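Local coordinates for MW1564 protein (PDB 3NTV) that is a putative caffeoyl-CoA O-methyltransferase, inferred to transfer a methyl group from S-adenosylmethionine to a hydroxyl group of its substrate, at residues V72-T80 with S93-E102; A150-E160 with K200-L208. All coordinates share one frame; numbering follows the deposited sequence. Where two conformers were deposited one is given.

Interaction 1 (V72-T80 with S93-E102). With SO4 (sulfate ion), chain C.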
loop_
_atom_site.group_PDB
_atom_site.type_symbol
_atom_site.label_atom_id
_atom_site.label_comp_id
_atom_site.label_asym_id
_atom_site.label_seq_id
_atom_site.Cartn_x
_atom_site.Cartn_y
_atom_site.Cartn_z
ATOM N N VAL A 72 -7.712 10.478 8.458
ATOM C CA VAL A 72 -8.727 10.912 7.511
ATOM C C VAL A 72 -10.070 10.998 8.200
ATOM O O VAL A 72 -10.483 10.069 8.891
ATOM C CB VAL A 72 -8.751 9.926 6.309
ATOM C CG1 VAL A 72 -10.001 10.104 5.445
ATOM C CG2 VAL A 72 -7.494 10.090 5.468
ATOM N N LYS A 73 -10.760 12.137 8.003
ATOM C CA LYS A 73 -12.069 12.352 8.587
ATOM C C LYS A 73 -13.143 12.485 7.514
ATOM O O LYS A 73 -14.233 11.972 7.708
ATOM C CB LYS A 73 -12.078 13.608 9.493
ATOM C CG LYS A 73 -11.113 13.530 10.704
ATOM C CD LYS A 73 -11.347 12.316 11.578
ATOM C CE LYS A 73 -10.339 12.271 12.708
ATOM N NZ LYS A 73 -10.440 11.001 13.474
ATOM N N ASN A 74 -12.860 13.210 6.414
ATOM C CA ASN A 74 -13.865 13.461 5.377
ATOM C C ASN A 74 -13.449 12.797 4.101
ATOM O O ASN A 74 -12.391 13.115 3.548
ATOM C CB ASN A 74 -14.017 14.975 5.143
ATOM C CG ASN A 74 -14.706 15.726 6.259
ATOM O OD1 ASN A 74 -15.527 15.189 7.014
ATOM N ND2 ASN A 74 -14.501 17.033 6.280
ATOM N N ILE A 75 -14.297 11.877 3.610
ATOM C CA ILE A 75 -14.012 11.127 2.383
ATOM C C ILE A 75 -15.047 11.441 1.316
ATOM O O ILE A 75 -16.239 11.478 1.616
ATOM C CB ILE A 75 -13.985 9.600 2.679
ATOM C CG1 ILE A 75 -12.916 9.272 3.746
ATOM C CG2 ILE A 75 -13.749 8.758 1.423
ATOM C CD1 ILE A 75 -13.125 7.924 4.422
ATOM N N LEU A 76 -14.596 11.553 0.059
ATOM C CA LEU A 76 -15.499 11.707 -1.090
ATOM C C LEU A 76 -15.262 10.510 -1.985
ATOM O O LEU A 76 -14.122 10.270 -2.390
ATOM C CB LEU A 76 -15.207 13.015 -1.860
ATOM C CG LEU A 76 -16.021 13.226 -3.161
ATOM C CD1 LEU A 76 -17.501 13.341 -2.869
ATOM C CD2 LEU A 76 -15.549 14.504 -3.870
ATOM N N GLU A 77 -16.319 9.754 -2.288
ATOM C CA GLU A 77 -16.219 8.580 -3.154
ATOM C C GLU A 77 -17.040 8.814 -4.395
ATOM O O GLU A 77 -18.164 9.337 -4.317
ATOM C CB GLU A 77 -16.782 7.316 -2.490
ATOM C CG GLU A 77 -16.246 6.956 -1.125
ATOM C CD GLU A 77 -16.899 5.680 -0.627
ATOM O OE1 GLU A 77 -16.165 4.715 -0.338
ATOM O OE2 GLU A 77 -18.147 5.617 -0.606
ATOM N N ILE A 78 -16.490 8.421 -5.551
ATOM C CA ILE A 78 -17.222 8.570 -6.804
ATOM C C ILE A 78 -17.668 7.170 -7.202
ATOM O O ILE A 78 -16.870 6.358 -7.690
ATOM C CB ILE A 78 -16.408 9.280 -7.911
ATOM C CG1 ILE A 78 -15.713 10.595 -7.433
ATOM C CG2 ILE A 78 -17.281 9.477 -9.165
ATOM C CD1 ILE A 78 -16.573 11.707 -6.933
ATOM N N GLY A 79 -18.914 6.875 -6.909
ATOM C CA GLY A 79 -19.506 5.594 -7.240
ATOM C C GLY A 79 -19.535 4.610 -6.103
ATOM O O GLY A 79 -18.685 4.627 -5.208
ATOM N N THR A 80 -20.528 3.743 -6.153
ATOM C CA THR A 80 -20.716 2.643 -5.234
ATOM C C THR A 80 -21.628 1.594 -5.830
ATOM O O THR A 80 -22.500 1.896 -6.652
ATOM C CB THR A 80 -21.212 3.101 -3.861
ATOM O OG1 THR A 80 -21.056 1.990 -2.983
ATOM C CG2 THR A 80 -22.671 3.605 -3.863
ATOM N N SER A 93 -14.055 4.933 12.614
ATOM C CA SER A 93 -14.187 5.917 13.671
ATOM C C SER A 93 -15.531 6.624 13.547
ATOM O O SER A 93 -15.999 6.857 12.428
ATOM C CB SER A 93 -13.052 6.936 13.556
ATOM O OG SER A 93 -12.985 7.799 14.679
ATOM N N ASP A 94 -16.160 6.965 14.687
ATOM C CA ASP A 94 -17.467 7.659 14.637
ATOM C C ASP A 94 -17.366 9.067 14.074
ATOM O O ASP A 94 -18.388 9.643 13.715
ATOM C CB ASP A 94 -18.128 7.724 16.032
ATOM C CG ASP A 94 -18.458 6.388 16.671
ATOM O OD1 ASP A 94 -18.675 5.403 15.924
ATOM O OD2 ASP A 94 -18.542 6.333 17.919
ATOM N N ASP A 95 -16.168 9.635 14.004
ATOM C CA ASP A 95 -16.008 10.983 13.445
ATOM C C ASP A 95 -15.728 11.000 11.929
ATOM O O ASP A 95 -15.479 12.069 11.353
ATOM C CB ASP A 95 -14.970 11.799 14.227
ATOM C CG ASP A 95 -13.583 11.212 14.306
ATOM O OD1 ASP A 95 -13.333 10.184 13.643
ATOM O OD2 ASP A 95 -12.733 11.800 15.012
ATOM N N ILE A 96 -15.776 9.829 11.282
ATOM C CA ILE A 96 -15.553 9.788 9.825
ATOM C C ILE A 96 -16.842 10.087 9.104
ATOM O O ILE A 96 -17.898 9.575 9.468
ATOM C CB ILE A 96 -14.928 8.449 9.363
ATOM C CG1 ILE A 96 -13.444 8.429 9.779
ATOM C CG2 ILE A 96 -15.059 8.224 7.816
ATOM C CD1 ILE A 96 -12.794 7.067 9.716
ATOM N N HIS A 97 -16.742 10.905 8.070
ATOM C CA HIS A 97 -17.852 11.243 7.193
ATOM C C HIS A 97 -17.521 10.741 5.802
ATOM O O HIS A 97 -16.432 11.003 5.311
ATOM C CB HIS A 97 -18.059 12.782 7.131
ATOM C CG HIS A 97 -18.929 13.184 5.970
ATOM N ND1 HIS A 97 -20.307 13.108 6.050
ATOM C CD2 HIS A 97 -18.581 13.488 4.691
ATOM C CE1 HIS A 97 -20.758 13.419 4.842
ATOM N NE2 HIS A 97 -19.750 13.637 3.985
ATOM N N VAL A 98 -18.499 10.147 5.105
ATOM C CA VAL A 98 -18.292 9.739 3.721
ATOM C C VAL A 98 -19.422 10.335 2.872
ATOM O O VAL A 98 -20.603 10.143 3.193
ATOM C CB VAL A 98 -18.273 8.194 3.548
ATOM C CG1 VAL A 98 -17.995 7.815 2.082
ATOM C CG2 VAL A 98 -17.247 7.539 4.480
ATOM N N THR A 99 -19.052 11.037 1.797
ATOM C CA THR A 99 -19.989 11.495 0.783
ATOM C C THR A 99 -19.752 10.562 -0.415
ATOM O O THR A 99 -18.605 10.438 -0.883
ATOM C CB THR A 99 -19.784 12.966 0.413
ATOM O OG1 THR A 99 -20.248 13.768 1.501
ATOM C CG2 THR A 99 -20.620 13.368 -0.813
ATOM N N THR A 100 -20.829 9.897 -0.883
ATOM C CA THR A 100 -20.746 8.981 -2.026
ATOM C C THR A 100 -21.688 9.427 -3.134
ATOM O O THR A 100 -22.890 9.574 -2.897
ATOM C CB THR A 100 -21.034 7.522 -1.601
ATOM O OG1 THR A 100 -20.277 7.189 -0.448
ATOM C CG2 THR A 100 -20.688 6.525 -2.687
ATOM N N ILE A 101 -21.142 9.635 -4.342
ATOM C CA ILE A 101 -21.940 10.032 -5.508
ATOM C C ILE A 101 -22.243 8.774 -6.297
ATOM O O ILE A 101 -21.316 8.023 -6.637
ATOM C CB ILE A 101 -21.210 11.086 -6.382
ATOM C CG1 ILE A 101 -20.804 12.339 -5.558
ATOM C CG2 ILE A 101 -22.033 11.446 -7.661
ATOM C CD1 ILE A 101 -19.811 13.314 -6.300
ATOM N N GLU A 102 -23.516 8.580 -6.658
ATOM C CA GLU A 102 -23.909 7.434 -7.457
ATOM C C GLU A 102 -25.099 7.785 -8.333
ATOM O O GLU A 102 -26.060 8.398 -7.868
ATOM C CB GLU A 102 -24.196 6.198 -6.576
ATOM C CG GLU A 102 -24.485 4.908 -7.358
ATOM C CD GLU A 102 -23.562 4.548 -8.511
ATOM O OE1 GLU A 102 -22.325 4.525 -8.311
ATOM O OE2 GLU A 102 -24.078 4.292 -9.623
HETATM S S SO4 C . -18.727 -0.686 -2.905
HETATM O O1 SO4 C . -18.453 0.483 -2.036
HETATM O O2 SO4 C . -20.041 -1.201 -2.551
HETATM O O3 SO4 C . -18.728 -0.236 -4.322
HETATM O O4 SO4 C . -17.616 -1.640 -2.737
HETATM O O HOH W 1 -15.825 14.162 9.620
#
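I75 and V98 pair across two strands, 74-78 and 97-102, that run parallel at 16° with axes 4.7 Å apart. Backbone bonds from K73 O to G79 N knit them, nearly straight except the last, at G79 N. I75 sends CD1 across to I96 CG2 at 3.9 Å, reaching V98 CG2 from the same methyl. On that face E77 runs extended beyond CG, and OE2 takes the T100 hydroxyl through the anti lone pair, OG1 to OE2 being 2.7 Å. Both residues were modelled in two conformers, of which this is one. S85 bonds OE1 and S86 bonds OE2, so several hydroxyls satisfy the buried carboxylate, probably steadying a negative charge. On the other face, the CD1 methyl of I78 meets that of I101 side by side at 3.7 Å, while L76 CD1 rests on T99 CG2.

The strands and helix 84-90 form the first beta-alpha-beta unit of a Rossmann-fold methyltransferase, in whose relatives the acid ending the second strand commonly binds the cofactor ribose. E102 stands at the corresponding place, consistent with that role. Its CG stands opposite the backbone N (chi1 -174°), and a bend at chi2 turns the carboxylate back to T80, whose N gives OE1 a bond of 2.9 Å from the anti side. T80 OG1 accepts from G83 N and makes a weak bond to the sulfate, which the backbone N atoms of A81, I82 and Y84 also hold.

At the far end K73 NZ sits 2.9 Å from D95 OD2, a salt bridge on the syn side, 28° out of the carboxylate plane. S93 OG donates to D95 OD1 from above that plane. N74 ND2 bonds to V142 O, while water 1 can donate to N74 OD1 or D95 O, perhaps not both at once.

Interaction 2 (A150-E160 with K200-L208)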
loop_
_atom_site.group_PDB
_atom_site.type_symbol
_atom_site.label_atom_id
_atom_site.label_comp_id
_atom_site.label_asym_id
_atom_site.label_seq_id
_atom_site.Cartn_x
_atom_site.Cartn_y
_atom_site.Cartn_z
ATOM N N ALA A 150 -10.626 4.327 -12.004
ATOM C CA ALA A 150 -10.088 4.862 -13.271
ATOM C C ALA A 150 -10.944 4.542 -14.496
ATOM O O ALA A 150 -10.885 5.264 -15.489
ATOM C CB ALA A 150 -8.689 4.332 -13.508
ATOM N N ALA A 151 -11.681 3.444 -14.444
ATOM C CA ALA A 151 -12.473 2.986 -15.588
ATOM C C ALA A 151 -13.921 3.490 -15.610
ATOM O O ALA A 151 -14.592 3.328 -16.630
ATOM C CB ALA A 151 -12.458 1.473 -15.629
ATOM N N LYS A 152 -14.399 4.086 -14.498
ATOM C CA LYS A 152 -15.774 4.564 -14.357
ATOM C C LYS A 152 -16.028 5.901 -15.022
ATOM O O LYS A 152 -15.562 6.946 -14.559
ATOM C CB LYS A 152 -16.207 4.594 -12.874
ATOM C CG LYS A 152 -16.610 3.242 -12.299
ATOM C CD LYS A 152 -17.243 3.416 -10.893
ATOM C CE LYS A 152 -17.161 2.158 -10.057
ATOM N NZ LYS A 152 -17.576 2.410 -8.650
ATOM N N ALA A 153 -16.817 5.883 -16.114
ATOM C CA ALA A 153 -17.197 7.108 -16.808
ATOM C C ALA A 153 -16.023 8.064 -17.105
ATOM O O ALA A 153 -14.961 7.597 -17.534
ATOM C CB ALA A 153 -18.357 7.808 -16.074
ATOM N N GLN A 154 -16.190 9.373 -16.868
ATOM C CA GLN A 154 -15.176 10.372 -17.202
ATOM C C GLN A 154 -14.233 10.543 -16.022
ATOM O O GLN A 154 -14.233 11.584 -15.373
ATOM C CB GLN A 154 -15.826 11.710 -17.598
ATOM C CG GLN A 154 -16.805 11.594 -18.776
ATOM C CD GLN A 154 -18.222 11.195 -18.399
ATOM O OE1 GLN A 154 -18.591 11.050 -17.217
ATOM N NE2 GLN A 154 -19.063 11.016 -19.416
ATOM N N SER A 155 -13.425 9.514 -15.758
ATOM C CA SER A 155 -12.531 9.530 -14.597
ATOM C C SER A 155 -11.582 10.716 -14.505
ATOM O O SER A 155 -11.424 11.262 -13.415
ATOM C CB SER A 155 -11.808 8.200 -14.450
ATOM O OG SER A 155 -11.071 7.905 -15.630
ATOM N N LYS A 156 -10.957 11.144 -15.632
ATOM C CA LYS A 156 -10.041 12.299 -15.615
ATOM C C LYS A 156 -10.840 13.551 -15.253
ATOM O O LYS A 156 -10.379 14.365 -14.456
ATOM C CB LYS A 156 -9.361 12.535 -16.987
ATOM C CG LYS A 156 -8.338 11.493 -17.404
ATOM C CD LYS A 156 -7.421 12.040 -18.515
ATOM C CE LYS A 156 -8.020 12.008 -19.900
ATOM N NZ LYS A 156 -7.044 12.475 -20.922
ATOM N N LYS A 157 -12.040 13.709 -15.840
ATOM C CA LYS A 157 -12.872 14.874 -15.545
ATOM C C LYS A 157 -13.238 14.892 -14.071
ATOM O O LYS A 157 -13.191 15.941 -13.467
ATOM C CB LYS A 157 -14.146 14.873 -16.406
ATOM C CG LYS A 157 -13.931 15.306 -17.848
ATOM C CD LYS A 157 -15.267 15.364 -18.583
ATOM C CE LYS A 157 -15.148 15.924 -19.977
ATOM N NZ LYS A 157 -16.475 16.330 -20.518
ATOM N N PHE A 158 -13.561 13.729 -13.480
ATOM C CA PHE A 158 -13.911 13.670 -12.057
ATOM C C PHE A 158 -12.736 14.118 -11.210
ATOM O O PHE A 158 -12.937 14.895 -10.285
ATOM C CB PHE A 158 -14.408 12.270 -11.643
ATOM C CG PHE A 158 -15.604 11.733 -12.391
ATOM C CD1 PHE A 158 -16.522 12.593 -12.993
ATOM C CD2 PHE A 158 -15.833 10.366 -12.470
ATOM C CE1 PHE A 158 -17.620 12.084 -13.692
ATOM C CE2 PHE A 158 -16.931 9.860 -13.164
ATOM C CZ PHE A 158 -17.829 10.722 -13.758
ATOM N N PHE A 159 -11.502 13.691 -11.558
ATOM C CA PHE A 159 -10.324 14.150 -10.828
ATOM C C PHE A 159 -10.213 15.678 -10.906
ATOM O O PHE A 159 -10.028 16.317 -9.883
ATOM C CB PHE A 159 -9.068 13.479 -11.391
ATOM C CG PHE A 159 -7.783 13.705 -10.637
ATOM C CD1 PHE A 159 -7.186 12.667 -9.923
ATOM C CD2 PHE A 159 -7.127 14.937 -10.691
ATOM C CE1 PHE A 159 -5.978 12.872 -9.239
ATOM C CE2 PHE A 159 -5.911 15.134 -10.023
ATOM C CZ PHE A 159 -5.343 14.101 -9.306
ATOM N N GLU A 160 -10.374 16.276 -12.113
ATOM C CA GLU A 160 -10.270 17.740 -12.250
ATOM C C GLU A 160 -11.384 18.493 -11.503
ATOM O O GLU A 160 -11.116 19.516 -10.876
ATOM C CB GLU A 160 -10.277 18.149 -13.739
ATOM C CG GLU A 160 -9.094 17.631 -14.540
ATOM C CD GLU A 160 -9.179 17.875 -16.035
ATOM O OE1 GLU A 160 -10.269 17.670 -16.618
ATOM O OE2 GLU A 160 -8.137 18.221 -16.634
ATOM N N LYS A 200 -8.921 4.010 -21.944
ATOM C CA LYS A 200 -9.290 5.044 -20.977
ATOM C C LYS A 200 -8.370 4.994 -19.735
ATOM O O LYS A 200 -7.869 6.026 -19.309
ATOM C CB LYS A 200 -10.764 4.855 -20.544
ATOM C CG LYS A 200 -11.251 5.920 -19.554
ATOM C CD LYS A 200 -12.499 5.445 -18.785
ATOM C CE LYS A 200 -13.746 5.513 -19.614
ATOM N NZ LYS A 200 -14.952 5.217 -18.788
ATOM N N VAL A 201 -8.153 3.804 -19.193
ATOM C CA VAL A 201 -7.350 3.592 -17.978
ATOM C C VAL A 201 -5.895 3.940 -18.254
ATOM O O VAL A 201 -5.267 4.651 -17.465
ATOM C CB VAL A 201 -7.569 2.161 -17.425
ATOM C CG1 VAL A 201 -6.532 1.793 -16.387
ATOM C CG2 VAL A 201 -8.975 2.030 -16.825
ATOM N N GLN A 202 -5.365 3.483 -19.405
ATOM C CA GLN A 202 -3.992 3.830 -19.761
ATOM C C GLN A 202 -3.822 5.325 -19.917
ATOM O O GLN A 202 -2.826 5.860 -19.414
ATOM C CB GLN A 202 -3.523 3.073 -21.008
ATOM C CG GLN A 202 -3.344 1.561 -20.762
ATOM C CD GLN A 202 -2.971 0.786 -22.020
ATOM O OE1 GLN A 202 -2.634 -0.405 -21.964
ATOM N NE2 GLN A 202 -3.121 1.392 -23.185
ATOM N N ASP A 203 -4.781 6.012 -20.599
ATOM C CA ASP A 203 -4.747 7.471 -20.742
ATOM C C ASP A 203 -4.792 8.148 -19.358
ATOM O O ASP A 203 -4.047 9.091 -19.116
ATOM C CB ASP A 203 -5.915 7.973 -21.613
ATOM C CG ASP A 203 -5.754 7.645 -23.087
ATOM O OD1 ASP A 203 -4.659 7.152 -23.477
ATOM O OD2 ASP A 203 -6.713 7.880 -23.853
ATOM N N TYR A 204 -5.680 7.670 -18.465
ATOM C CA TYR A 204 -5.795 8.210 -17.105
ATOM C C TYR A 204 -4.464 8.095 -16.371
ATOM O O TYR A 204 -4.025 9.076 -15.786
ATOM C CB TYR A 204 -6.908 7.474 -16.320
ATOM C CG TYR A 204 -7.053 7.929 -14.883
ATOM C CD1 TYR A 204 -7.970 8.917 -14.534
ATOM C CD2 TYR A 204 -6.255 7.392 -13.877
ATOM C CE1 TYR A 204 -8.109 9.342 -13.209
ATOM C CE2 TYR A 204 -6.383 7.813 -12.550
ATOM C CZ TYR A 204 -7.327 8.775 -12.220
ATOM O OH TYR A 204 -7.508 9.188 -10.919
ATOM N N ASN A 205 -3.847 6.911 -16.381
ATOM C CA ASN A 205 -2.563 6.695 -15.686
ATOM C C ASN A 205 -1.459 7.646 -16.155
ATOM O O ASN A 205 -0.769 8.248 -15.333
ATOM C CB ASN A 205 -2.124 5.251 -15.788
ATOM C CG ASN A 205 -3.063 4.302 -15.083
ATOM O OD1 ASN A 205 -3.877 4.698 -14.219
ATOM N ND2 ASN A 205 -3.022 3.048 -15.475
ATOM N N GLU A 206 -1.308 7.790 -17.484
ATOM C CA GLU A 206 -0.297 8.679 -18.068
ATOM C C GLU A 206 -0.579 10.125 -17.704
ATOM O O GLU A 206 0.344 10.865 -17.408
ATOM C CB GLU A 206 -0.273 8.533 -19.601
ATOM C CG GLU A 206 0.231 7.193 -20.100
ATOM C CD GLU A 206 1.727 6.932 -20.033
ATOM O OE1 GLU A 206 2.114 5.748 -20.157
ATOM O OE2 GLU A 206 2.511 7.897 -19.872
ATOM N N TRP A 207 -1.846 10.537 -17.740
ATOM C CA TRP A 207 -2.218 11.910 -17.421
ATOM C C TRP A 207 -1.947 12.177 -15.918
ATOM O O TRP A 207 -1.425 13.231 -15.559
ATOM C CB TRP A 207 -3.694 12.107 -17.771
ATOM C CG TRP A 207 -4.272 13.406 -17.323
ATOM C CD1 TRP A 207 -4.263 14.589 -18.001
ATOM C CD2 TRP A 207 -4.997 13.638 -16.111
ATOM N NE1 TRP A 207 -4.924 15.553 -17.275
ATOM C CE2 TRP A 207 -5.411 14.987 -16.122
ATOM C CE3 TRP A 207 -5.370 12.820 -15.025
ATOM C CZ2 TRP A 207 -6.149 15.550 -15.075
ATOM C CZ3 TRP A 207 -6.115 13.374 -13.999
ATOM C CH2 TRP A 207 -6.478 14.728 -14.018
ATOM N N LEU A 208 -2.269 11.198 -15.061
ATOM C CA LEU A 208 -2.076 11.329 -13.614
ATOM C C LEU A 208 -0.622 11.549 -13.217
ATOM O O LEU A 208 -0.341 12.465 -12.443
ATOM C CB LEU A 208 -2.657 10.115 -12.897
ATOM C CG LEU A 208 -2.503 10.056 -11.364
ATOM C CD1 LEU A 208 -3.220 11.220 -10.709
ATOM C CD2 LEU A 208 -3.050 8.741 -10.856
#
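Helix 155-160, whose F159 points at helix 200-208 and whose K156 passes alongside Y204 and W207, runs at 33° to that helix with the axes 10.5 Å apart, while the loop ahead of it comes closer, A150 CA lying 5.6 Å from V201 CA. K200 leaves its helix with CG opposite the backbone N (chi1 -179°) and bends at chi3, which brings the ammonium into the turn after A150. There NZ donates to A151 O at 2.9 Å, from above the carbonyl plane, and to A153 O at 2.7 Å, tilted less from its plane. Two backbone carbonyls thus grip one charge. The A150 methyl lies over one face of the Y204 ring and also meets V201 CG2. S155 OG is held by A150 O and approaches Y204 CD1 obliquely; the phenol oxygen bonds to T174.

Toward the C-terminal ends of both segments, K156 lays CD over the face of the W207 five-membered ring, 3.9 Å from its centroid, a CH-pi contact. W207 turns its six-membered edge to the face of F159 in an offset edge-to-face pair, planes at 88° and centroids 5.2 Å apart. E160 CG adds a contact to W207 CZ2, and L208 CD1 reaches F159 CE1 at 3.5 Å. N205, from the same helix, bonds to Y28 of the second subunit.

V172 and T174, on which F159 and A150 rest, lie on strand 170-175: two roughly parallel helices, one following strand 143-149 and the other strand 170-175, lie side by side against the sheet, as in the Rossmann-like fold of class I methyltransferases.

How the interactions relate
Interaction 1 is strand to strand and mostly buried; interaction 2 joins a loop and the helix after it to a second helix and is only partly buried, with K156 and E160 exposed. The centres of the two contacts are about 20 Å apart. The first rests on a ladder of backbone bonds, with a salt bridge and carboxylate bonds besides, whereas the second has just two lysine-to-carbonyl bonds and otherwise aromatic and aliphatic packing. They share no element but meet directly: I78 CG2 lies 3.7 Å from F158 CD2, and helix 155-162 sits on the face bearing L76, I78 and I101, opposite helix 84-90. K152 NZ packs 3.9 Å from G79 C, its side chain about 5 Å from a sulfate.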